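Local coordinates for protein fibrillarin-like rRNA/tRNA 2'-O-methyltransferase (Aeropyrum pernix, PDB 4DF3) that probably methylates ribose 2'-hydroxyls of rRNA and tRNA at sites chosen by a guide RNA, using S-adenosyl-L-methionine as methyl donor, at residues 1-13 with 42-54. The protein carries 2 engineered substitutions. Numbering follows the deposited sequence.
Sequences MVEVVSVSRHDRW and ERIFRYNGEEYRE. Engineered in segment 1-13: S8 (natural residue Arg), R9 (natural residue Glu).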
ATOM      1  N   MET A   1      23.199  -3.959   8.123  1.00 35.32           N
ATOM      2  CA  MET A   1      22.334  -4.265   9.319  1.00 34.40           C
ATOM      3  C   MET A   1      22.285  -3.117  10.348  1.00 33.23           C
ATOM      4  O   MET A   1      23.330  -2.652  10.810  1.00 33.50           O
ATOM      5  CB  MET A   1      22.853  -5.505  10.065  1.00 34.70           C
ATOM      6  CG  MET A   1      22.738  -6.895   9.377  1.00 38.28           C
ATOM      7  SD  MET A   1      21.054  -7.370   8.907  1.00 41.69           S
ATOM      8  CE  MET A   1      21.345  -8.764   7.799  1.00 38.69           C
ATOM      9  N   VAL A   2      21.091  -2.708  10.783  1.00 31.39           N
ATOM     10  CA  VAL A   2      20.983  -1.781  11.929  1.00 30.08           C
ATOM     11  C   VAL A   2      20.691  -2.605  13.220  1.00 28.79           C
ATOM     12  O   VAL A   2      19.868  -3.496  13.157  1.00 28.38           O
ATOM     13  CB  VAL A   2      19.858  -0.710  11.672  1.00 30.12           C
ATOM     14  CG1 VAL A   2      19.486  -0.004  12.965  1.00 28.80           C
ATOM     15  CG2 VAL A   2      20.303   0.299  10.558  1.00 29.12           C
ATOM     16  N   GLU A   3      21.368  -2.333  14.354  1.00 28.01           N
ATOM     17  CA  GLU A   3      21.141  -3.105  15.611  1.00 28.43           C
ATOM     18  C   GLU A   3      19.865  -2.687  16.304  1.00 26.54           C
ATOM     19  O   GLU A   3      19.498  -1.509  16.327  1.00 27.44           O
ATOM     20  CB  GLU A   3      22.299  -2.949  16.625  1.00 29.88           C
ATOM     21  CG  GLU A   3      23.674  -3.299  16.072  1.00 33.82           C
ATOM     22  CD  GLU A   3      23.851  -4.777  15.855  1.00 40.20           C
ATOM     23  OE1 GLU A   3      22.988  -5.568  16.329  1.00 39.24           O
ATOM     24  OE2 GLU A   3      24.859  -5.148  15.200  1.00 44.24           O
ATOM     25  N   VAL A   4      19.162  -3.644  16.885  1.00 24.04           N
ATOM     26  CA  VAL A   4      17.919  -3.290  17.533  1.00 23.82           C
ATOM     27  C   VAL A   4      17.870  -3.915  18.907  1.00 22.95           C
ATOM     28  O   VAL A   4      18.385  -5.031  19.106  1.00 24.14           O
ATOM     29  CB  VAL A   4      16.694  -3.798  16.733  1.00 22.67           C
ATOM     30  CG1 VAL A   4      16.607  -3.130  15.358  1.00 24.25           C
ATOM     31  CG2 VAL A   4      16.709  -5.277  16.612  1.00 24.30           C
ATOM     32  N   VAL A   5      17.148  -3.265  19.799  1.00 23.52           N
ATOM     33  CA  VAL A   5      17.011  -3.800  21.169  1.00 23.77           C
ATOM     34  C   VAL A   5      15.906  -4.836  21.306  1.00 24.35           C
ATOM     35  O   VAL A   5      15.978  -5.728  22.155  1.00 25.55           O
ATOM     36  CB  VAL A   5      16.930  -2.675  22.250  1.00 23.76           C
ATOM     37  CG1 VAL A   5      18.155  -1.739  22.144  1.00 26.23           C
ATOM     38  CG2 VAL A   5      15.665  -1.909  22.202  1.00 25.53           C
ATOM     39  N   SER A   6      14.880  -4.724  20.462  1.00 22.75           N
ATOM     40  CA  SER A   6      13.757  -5.677  20.468  1.00 21.61           C
ATOM     41  C   SER A   6      12.959  -5.547  19.188  1.00 21.23           C
ATOM     42  O   SER A   6      12.997  -4.494  18.525  1.00 20.01           O
ATOM     43  CB  SER A   6      12.784  -5.424  21.599  1.00 22.53           C
ATOM     44  OG  SER A   6      12.283  -4.098  21.496  1.00 24.36           O
ATOM     45  N   VAL A   7      12.252  -6.623  18.862  1.00 20.01           N
ATOM     46  CA  VAL A   7      11.346  -6.662  17.697  1.00 20.42           C
ATOM     47  C   VAL A   7      10.153  -7.430  18.263  1.00 21.87           C
ATOM     48  O   VAL A   7      10.325  -8.494  18.860  1.00 24.07           O
ATOM     49  CB  VAL A   7      11.972  -7.396  16.462  1.00 20.45           C
ATOM     50  CG1 VAL A   7      10.953  -7.491  15.302  1.00 19.17           C
ATOM     51  CG2 VAL A   7      13.285  -6.681  15.959  1.00 17.48           C
ATOM     52  N   SER A   8       8.941  -6.930  18.096  1.00 20.54           N
ATOM     53  CA  SER A   8       7.772  -7.703  18.501  1.00 20.62           C
ATOM     54  C   SER A   8       6.632  -7.403  17.555  1.00 18.93           C
ATOM     55  O   SER A   8       6.460  -6.263  17.163  1.00 19.44           O
ATOM     56  CB  SER A   8       7.371  -7.461  19.971  1.00 20.80           C
ATOM     57  OG  SER A   8       6.869  -6.166  20.193  1.00 31.06           O
ATOM     58  N   ARG A   9       5.881  -8.412  17.183  1.00 18.31           N
ATOM     59  CA  ARG A   9       4.733  -8.160  16.299  1.00 16.65           C
ATOM     60  C   ARG A   9       3.715  -7.235  16.935  1.00 16.11           C
ATOM     61  O   ARG A   9       3.399  -7.307  18.111  1.00 14.92           O
ATOM     62  CB  ARG A   9       4.125  -9.473  15.861  1.00 17.75           C
ATOM     63  CG  ARG A   9       3.113  -9.431  14.738  1.00 19.54           C
ATOM     64  CD  ARG A   9       2.605 -10.851  14.552  1.00 26.09           C
ATOM     65  NE  ARG A   9       2.187 -11.037  13.164  1.00 24.97           N
ATOM     66  CZ  ARG A   9       2.043 -12.290  12.669  1.00 35.70           C
ATOM     67  NH1 ARG A   9       2.197 -13.331  13.511  1.00 41.22           N
ATOM     68  NH2 ARG A   9       1.695 -12.570  11.417  1.00 27.79           N
ATOM     69  N   HIS A  10       3.198  -6.319  16.123  1.00 14.24           N
ATOM     70  CA  HIS A  10       2.218  -5.347  16.567  1.00 15.15           C
ATOM     71  C   HIS A  10       0.966  -6.088  16.967  1.00 16.17           C
ATOM     72  O   HIS A  10       0.679  -7.139  16.413  1.00 16.88           O
ATOM     73  CB  HIS A  10       1.949  -4.392  15.365  1.00 11.64           C
ATOM     74  CG  HIS A  10       1.115  -3.189  15.717  1.00 14.63           C
ATOM     75  ND1 HIS A  10      -0.254  -3.220  15.680  1.00 15.29           N
ATOM     76  CD2 HIS A  10       1.458  -1.923  16.042  1.00 14.72           C
ATOM     77  CE1 HIS A  10      -0.736  -2.038  15.998  1.00 16.58           C
ATOM     78  NE2 HIS A  10       0.286  -1.229  16.226  1.00 16.19           N
ATOM     79  N   ASP A  11       0.232  -5.569  17.957  1.00 18.31           N
ATOM     80  CA  ASP A  11      -0.914  -6.320  18.526  1.00 21.93           C
ATOM     81  C   ASP A  11      -2.099  -6.421  17.587  1.00 21.04           C
ATOM     82  O   ASP A  11      -2.901  -7.414  17.646  1.00 22.72           O
ATOM     83  CB  ASP A  11      -1.365  -5.746  19.859  1.00 23.25           C
ATOM     84  CG  ASP A  11      -0.345  -6.012  20.953  1.00 31.04           C
ATOM     85  OD1 ASP A  11       0.166  -7.169  21.039  1.00 38.89           O
ATOM     86  OD2 ASP A  11      -0.050  -5.059  21.693  1.00 38.26           O
ATOM     87  N   ARG A  12      -2.174  -5.471  16.663  1.00 18.93           N
ATOM     88  CA  ARG A  12      -3.321  -5.449  15.728  1.00 18.37           C
ATOM     89  C   ARG A  12      -2.947  -5.558  14.231  1.00 16.90           C
ATOM     90  O   ARG A  12      -3.716  -6.167  13.430  1.00 18.50           O
ATOM     91  CB  ARG A  12      -4.072  -4.161  15.946  1.00 19.42           C
ATOM     92  CG  ARG A  12      -4.703  -4.085  17.339  1.00 24.32           C
ATOM     93  CD  ARG A  12      -5.296  -2.734  17.651  1.00 28.49           C
ATOM     94  NE  ARG A  12      -4.346  -1.633  17.813  1.00 32.29           N
ATOM     95  CZ  ARG A  12      -4.234  -0.652  16.937  1.00 33.35           C
ATOM     96  NH1 ARG A  12      -5.006  -0.674  15.843  1.00 36.07           N
ATOM     97  NH2 ARG A  12      -3.390   0.336  17.142  1.00 30.32           N
ATOM     98  N   TRP A  13      -1.829  -4.919  13.847  1.00 14.04           N
ATOM     99  CA  TRP A  13      -1.362  -4.959  12.411  1.00 12.54           C
ATOM    100  C   TRP A  13      -0.524  -6.216  12.262  1.00 12.43           C
ATOM    101  O   TRP A  13       0.699  -6.201  12.441  1.00 10.81           O
ATOM    102  CB  TRP A  13      -0.543  -3.738  12.039  1.00 10.40           C
ATOM    103  CG  TRP A  13      -1.064  -2.407  12.541  1.00 13.60           C
ATOM    104  CD1 TRP A  13      -2.368  -2.058  12.674  1.00 15.89           C
ATOM    105  CD2 TRP A  13      -0.307  -1.225  12.820  1.00 13.94           C
ATOM    106  NE1 TRP A  13      -2.483  -0.750  13.084  1.00 15.80           N
ATOM    107  CE2 TRP A  13      -1.236  -0.209  13.182  1.00 15.42           C
ATOM    108  CE3 TRP A  13       1.053  -0.925  12.834  1.00 14.29           C
ATOM    109  CZ2 TRP A  13      -0.841   1.054  13.555  1.00 16.02           C
ATOM    110  CZ3 TRP A  13       1.481   0.338  13.224  1.00 14.84           C
ATOM    111  CH2 TRP A  13       0.507   1.335  13.607  1.00 15.20           C
ATOM    112  N   GLU A  42      16.260   0.276   2.081  1.00 30.39           N
ATOM    113  CA  GLU A  42      15.646   0.313   3.401  1.00 26.34           C
ATOM    114  C   GLU A  42      16.690  -0.335   4.335  1.00 23.60           C
ATOM    115  O   GLU A  42      17.611  -1.025   3.913  1.00 24.84           O
ATOM    116  CB  GLU A  42      14.260  -0.395   3.488  1.00 25.58           C
ATOM    117  CG  GLU A  42      14.267  -1.899   3.183  1.00 24.71           C
ATOM    118  CD  GLU A  42      14.385  -2.289   1.701  1.00 26.72           C
ATOM    119  OE1 GLU A  42      14.668  -1.445   0.838  1.00 29.76           O
ATOM    120  OE2 GLU A  42      14.233  -3.462   1.374  1.00 24.99           O
ATOM    121  N   ARG A  43      16.548  -0.079   5.601  1.00 22.84           N
ATOM    122  CA  ARG A  43      17.463  -0.692   6.517  1.00 20.41           C
ATOM    123  C   ARG A  43      16.889  -2.050   6.866  1.00 19.54           C
ATOM    124  O   ARG A  43      15.667  -2.237   6.769  1.00 17.51           O
ATOM    125  CB  ARG A  43      17.621   0.208   7.717  1.00 23.28           C
ATOM    126  CG  ARG A  43      18.209   1.516   7.288  1.00 27.17           C
ATOM    127  CD  ARG A  43      18.523   2.380   8.409  1.00 31.47           C
ATOM    128  NE  ARG A  43      17.376   2.570   9.290  1.00 32.44           N
ATOM    129  CZ  ARG A  43      17.471   3.119  10.494  1.00 35.66           C
ATOM    130  NH1 ARG A  43      18.656   3.489  10.982  1.00 35.51           N
ATOM    131  NH2 ARG A  43      16.387   3.278  11.223  1.00 34.89           N
ATOM    132  N   ILE A  44      17.781  -2.972   7.261  1.00 18.10           N
ATOM    133  CA  ILE A  44      17.463  -4.378   7.547  1.00 19.31           C
ATOM    134  C   ILE A  44      17.943  -4.665   8.969  1.00 21.20           C
ATOM    135  O   ILE A  44      18.991  -4.164   9.394  1.00 21.73           O
ATOM    136  CB  ILE A  44      18.070  -5.343   6.507  1.00 21.35           C
ATOM    137  CG1 ILE A  44      17.222  -5.378   5.219  1.00 22.41           C
ATOM    138  CG2 ILE A  44      17.984  -6.780   6.967  1.00 19.82           C
ATOM    139  CD1 ILE A  44      17.202  -4.178   4.492  1.00 29.18           C
ATOM    140  N   PHE A  45      17.129  -5.428   9.694  1.00 20.30           N
ATOM    141  CA  PHE A  45      17.366  -5.784  11.073  1.00 20.79           C
ATOM    142  C   PHE A  45      17.328  -7.313  11.161  1.00 21.06           C
ATOM    143  O   PHE A  45      16.571  -7.929  10.445  1.00 20.65           O
ATOM    144  CB  PHE A  45      16.185  -5.284  11.976  1.00 20.27           C
ATOM    145  CG  PHE A  45      15.741  -3.867  11.723  1.00 20.84           C
ATOM    146  CD1 PHE A  45      16.605  -2.809  11.953  1.00 20.03           C
ATOM    147  CD2 PHE A  45      14.414  -3.579  11.351  1.00 20.73           C
ATOM    148  CE1 PHE A  45      16.185  -1.464  11.824  1.00 20.86           C
ATOM    149  CE2 PHE A  45      13.970  -2.239  11.156  1.00 19.84           C
ATOM    150  CZ  PHE A  45      14.831  -1.178  11.369  1.00 22.62           C
ATOM    151  N   ARG A  46      18.112  -7.909  12.081  1.00 21.06           N
ATOM    152  CA  ARG A  46      18.002  -9.313  12.455  1.00 21.13           C
ATOM    153  C   ARG A  46      17.667  -9.451  13.932  1.00 19.52           C
ATOM    154  O   ARG A  46      18.261  -8.778  14.793  1.00 19.71           O
ATOM    155  CB  ARG A  46      19.300 -10.129  12.177  1.00 21.55           C
ATOM    156  CG  ARG A  46      19.545 -10.385  10.697  1.00 26.50           C
ATOM    157  CD  ARG A  46      20.845 -11.248  10.437  1.00 33.77           C
ATOM    158  NE  ARG A  46      20.851 -12.507  11.196  1.00 32.65           N
ATOM    159  CZ  ARG A  46      20.318 -13.658  10.770  1.00 30.40           C
ATOM    160  NH1 ARG A  46      19.774 -13.745   9.551  1.00 29.09           N
ATOM    161  NH2 ARG A  46      20.392 -14.753  11.535  1.00 29.90           N
ATOM    162  N   TYR A  47      16.698 -10.300  14.230  1.00 18.13           N
ATOM    163  CA  TYR A  47      16.283 -10.597  15.610  1.00 17.60           C
ATOM    164  C   TYR A  47      15.765 -12.002  15.674  1.00 17.64           C
ATOM    165  O   TYR A  47      14.945 -12.408  14.814  1.00 17.42           O
ATOM    166  CB  TYR A  47      15.195  -9.618  16.038  1.00 17.32           C
ATOM    167  CG  TYR A  47      14.984  -9.553  17.536  1.00 17.83           C
ATOM    168  CD1 TYR A  47      15.841  -8.817  18.336  1.00 18.67           C
ATOM    169  CD2 TYR A  47      13.898 -10.198  18.124  1.00 19.01           C
ATOM    170  CE1 TYR A  47      15.638  -8.745  19.714  1.00 15.76           C
ATOM    171  CE2 TYR A  47      13.669 -10.115  19.462  1.00 15.82           C
ATOM    172  CZ  TYR A  47      14.582  -9.411  20.259  1.00 16.83           C
ATOM    173  OH  TYR A  47      14.351  -9.338  21.641  1.00 19.66           O
ATOM    174  N   ASN A  48      16.235 -12.774  16.678  1.00 18.75           N
ATOM    175  CA  ASN A  48      15.777 -14.167  16.897  1.00 18.87           C
ATOM    176  C   ASN A  48      15.957 -14.934  15.605  1.00 17.95           C
ATOM    177  O   ASN A  48      15.147 -15.752  15.235  1.00 19.03           O
ATOM    178  CB  ASN A  48      14.315 -14.261  17.430  1.00 20.48           C
ATOM    179  CG  ASN A  48      14.171 -13.797  18.918  1.00 25.69           C
ATOM    180  OD1 ASN A  48      13.062 -13.460  19.402  1.00 32.02           O
ATOM    181  ND2 ASN A  48      15.268 -13.752  19.613  1.00 30.19           N
ATOM    182  N   GLY A  49      17.018 -14.639  14.887  1.00 18.20           N
ATOM    183  CA  GLY A  49      17.330 -15.481  13.755  1.00 18.91           C
ATOM    184  C   GLY A  49      16.544 -15.188  12.500  1.00 21.01           C
ATOM    185  O   GLY A  49      16.599 -15.975  11.535  1.00 20.29           O
ATOM    186  N   GLU A  50      15.806 -14.079  12.507  1.00 18.13           N
ATOM    187  CA  GLU A  50      14.976 -13.683  11.360  1.00 20.31           C
ATOM    188  C   GLU A  50      15.302 -12.264  10.892  1.00 18.56           C
ATOM    189  O   GLU A  50      15.762 -11.426  11.652  1.00 17.73           O
ATOM    190  CB  GLU A  50      13.499 -13.781  11.737  1.00 20.86           C
ATOM    191  CG  GLU A  50      13.077 -15.026  12.511  1.00 26.46           C
ATOM    192  CD  GLU A  50      11.775 -15.495  12.088  1.00 31.56           C
ATOM    193  OE1 GLU A  50      10.856 -15.346  12.882  1.00 37.84           O
ATOM    194  OE2 GLU A  50      11.665 -15.978  10.944  1.00 34.87           O
ATOM    195  N   GLU A  51      15.041 -11.992   9.616  1.00 17.69           N
ATOM    196  CA  GLU A  51      15.385 -10.731   9.013  1.00 17.78           C
ATOM    197  C   GLU A  51      14.117  -9.941   8.766  1.00 16.70           C
ATOM    198  O   GLU A  51      13.116 -10.480   8.222  1.00 16.82           O
ATOM    199  CB  GLU A  51      16.008 -10.951   7.643  1.00 17.76           C
ATOM    200  CG  GLU A  51      16.660  -9.745   7.102  1.00 17.40           C
ATOM    201  CD  GLU A  51      17.503 -10.027   5.888  1.00 24.16           C
ATOM    202  OE1 GLU A  51      18.656 -10.513   6.004  1.00 21.64           O
ATOM    203  OE2 GLU A  51      16.995  -9.705   4.805  1.00 20.29           O
ATOM    204  N   TYR A  52      14.206  -8.663   9.130  1.00 15.81           N
ATOM    205  CA  TYR A  52      13.077  -7.702   8.997  1.00 16.65           C
ATOM    206  C   TYR A  52      13.554  -6.548   8.149  1.00 15.21           C
ATOM    207  O   TYR A  52      14.733  -6.165   8.184  1.00 17.15           O
ATOM    208  CB  TYR A  52      12.632  -7.176  10.395  1.00 15.50           C
ATOM    209  CG  TYR A  52      12.097  -8.300  11.264  1.00 13.97           C
ATOM    210  CD1 TYR A  52      10.775  -8.596  11.288  1.00 14.61           C
ATOM    211  CD2 TYR A  52      12.982  -9.078  12.072  1.00 15.10           C
ATOM    212  CE1 TYR A  52      10.259  -9.684  12.080  1.00 17.43           C
ATOM    213  CE2 TYR A  52      12.481 -10.148  12.878  1.00 13.52           C
ATOM    214  CZ  TYR A  52      11.153 -10.416  12.885  1.00 16.72           C
ATOM    215  OH  TYR A  52      10.686 -11.433  13.651  1.00 15.83           O
ATOM    216  N   ARG A  53      12.613  -5.925   7.450  1.00 15.54           N
ATOM    217  CA  ARG A  53      12.909  -4.836   6.569  1.00 13.85           C
ATOM    218  C   ARG A  53      12.184  -3.619   7.186  1.00 13.13           C
ATOM    219  O   ARG A  53      10.964  -3.645   7.314  1.00 12.09           O
ATOM    220  CB  ARG A  53      12.302  -5.077   5.176  1.00 13.25           C
ATOM    221  CG  ARG A  53      12.848  -6.274   4.345  1.00 18.89           C
ATOM    222  CD  ARG A  53      12.012  -6.442   3.050  1.00 18.18           C
ATOM    223  NE  ARG A  53      12.024  -5.271   2.281  1.00 23.22           N
ATOM    224  CZ  ARG A  53      10.965  -4.656   1.773  1.00 13.62           C
ATOM    225  NH1 ARG A  53       9.719  -5.143   1.877  1.00 12.19           N
ATOM    226  NH2 ARG A  53      11.199  -3.601   1.057  1.00 19.08           N
ATOM    227  N   GLU A  54      12.925  -2.566   7.518  1.00 14.23           N
ATOM    228  CA  GLU A  54      12.275  -1.349   7.972  1.00 14.52           C
ATOM    229  C   GLU A  54      11.230  -0.841   6.934  1.00 14.54           C
ATOM    230  O   GLU A  54      11.509  -0.791   5.761  1.00 14.29           O
ATOM    231  CB  GLU A  54      13.307  -0.254   8.273  1.00 16.66           C
ATOM    232  CG  GLU A  54      12.688   0.994   8.804  1.00 19.41           C
ATOM    233  CD  GLU A  54      13.780   2.081   9.037  1.00 25.89           C
ATOM    234  OE1 GLU A  54      14.417   2.510   8.091  1.00 29.80           O
ATOM    235  OE2 GLU A  54      14.071   2.419  10.186  1.00 31.24           O
TER
HETATM  236  O   HOH W   1      20.574  -1.873   7.314  1.00 30.71           O
HETATM  237  O   HOH W   2      20.054  -6.358  13.468  1.00 26.75           O
HETATM  238  O   HOH W   3      20.423  -6.458  16.239  1.00 23.67           O
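V7 splits its two methyls between two tyrosines of the 44-54 hairpin. With CG1 anti to the backbone N (chi1 176°), that methyl stands over the face of the Y52 ring, 3.8 Å from its centroid and almost on the ring normal, while CG2 rests 3.5 Å from Y47 CB. The Y47 side chain runs past V7 in the opposite direction, and its ring lies with one face over the backbone of 6-7, V7 N lying over the centre of the ring, 3.7 Å above its plane. This nitrogen is buried by the contact and has no hydrogen-bonding partner in the model. Y47 CD1 comes within 4.0 Å of V4 CG2, and its CE1 comes close to S6 CA. An alanine here would remove the ring, and the backbone at V7 N and the V4 CG2 methyl would probably lose their cover from this side. The arrangement belongs to the N-terminal five-stranded antiparallel sheet of fibrillarin, in which 4-9 and 44-47 are the two outermost strands; the sheet curls so that these edges approach, and beyond the corner at V5 residues 1-4 run along strand 44-47. There V4 CG1 packs 3.4 Å from F45 CD1, and V2 O lies at the edge of the same ring. V2 N donates to I44 O (2.9 Å), the single direct hydrogen bond between the segments, and a water bridges R46 N and V2 O. V2 CG2 presses on R43 CD at 3.5 Å; the arginine bends at chi3 (-53°) and grips E54 side-on through NE and NH2. Bent at chi2, M1 places SD 3.7 Å from I44 CG2, and CE against R46 CD.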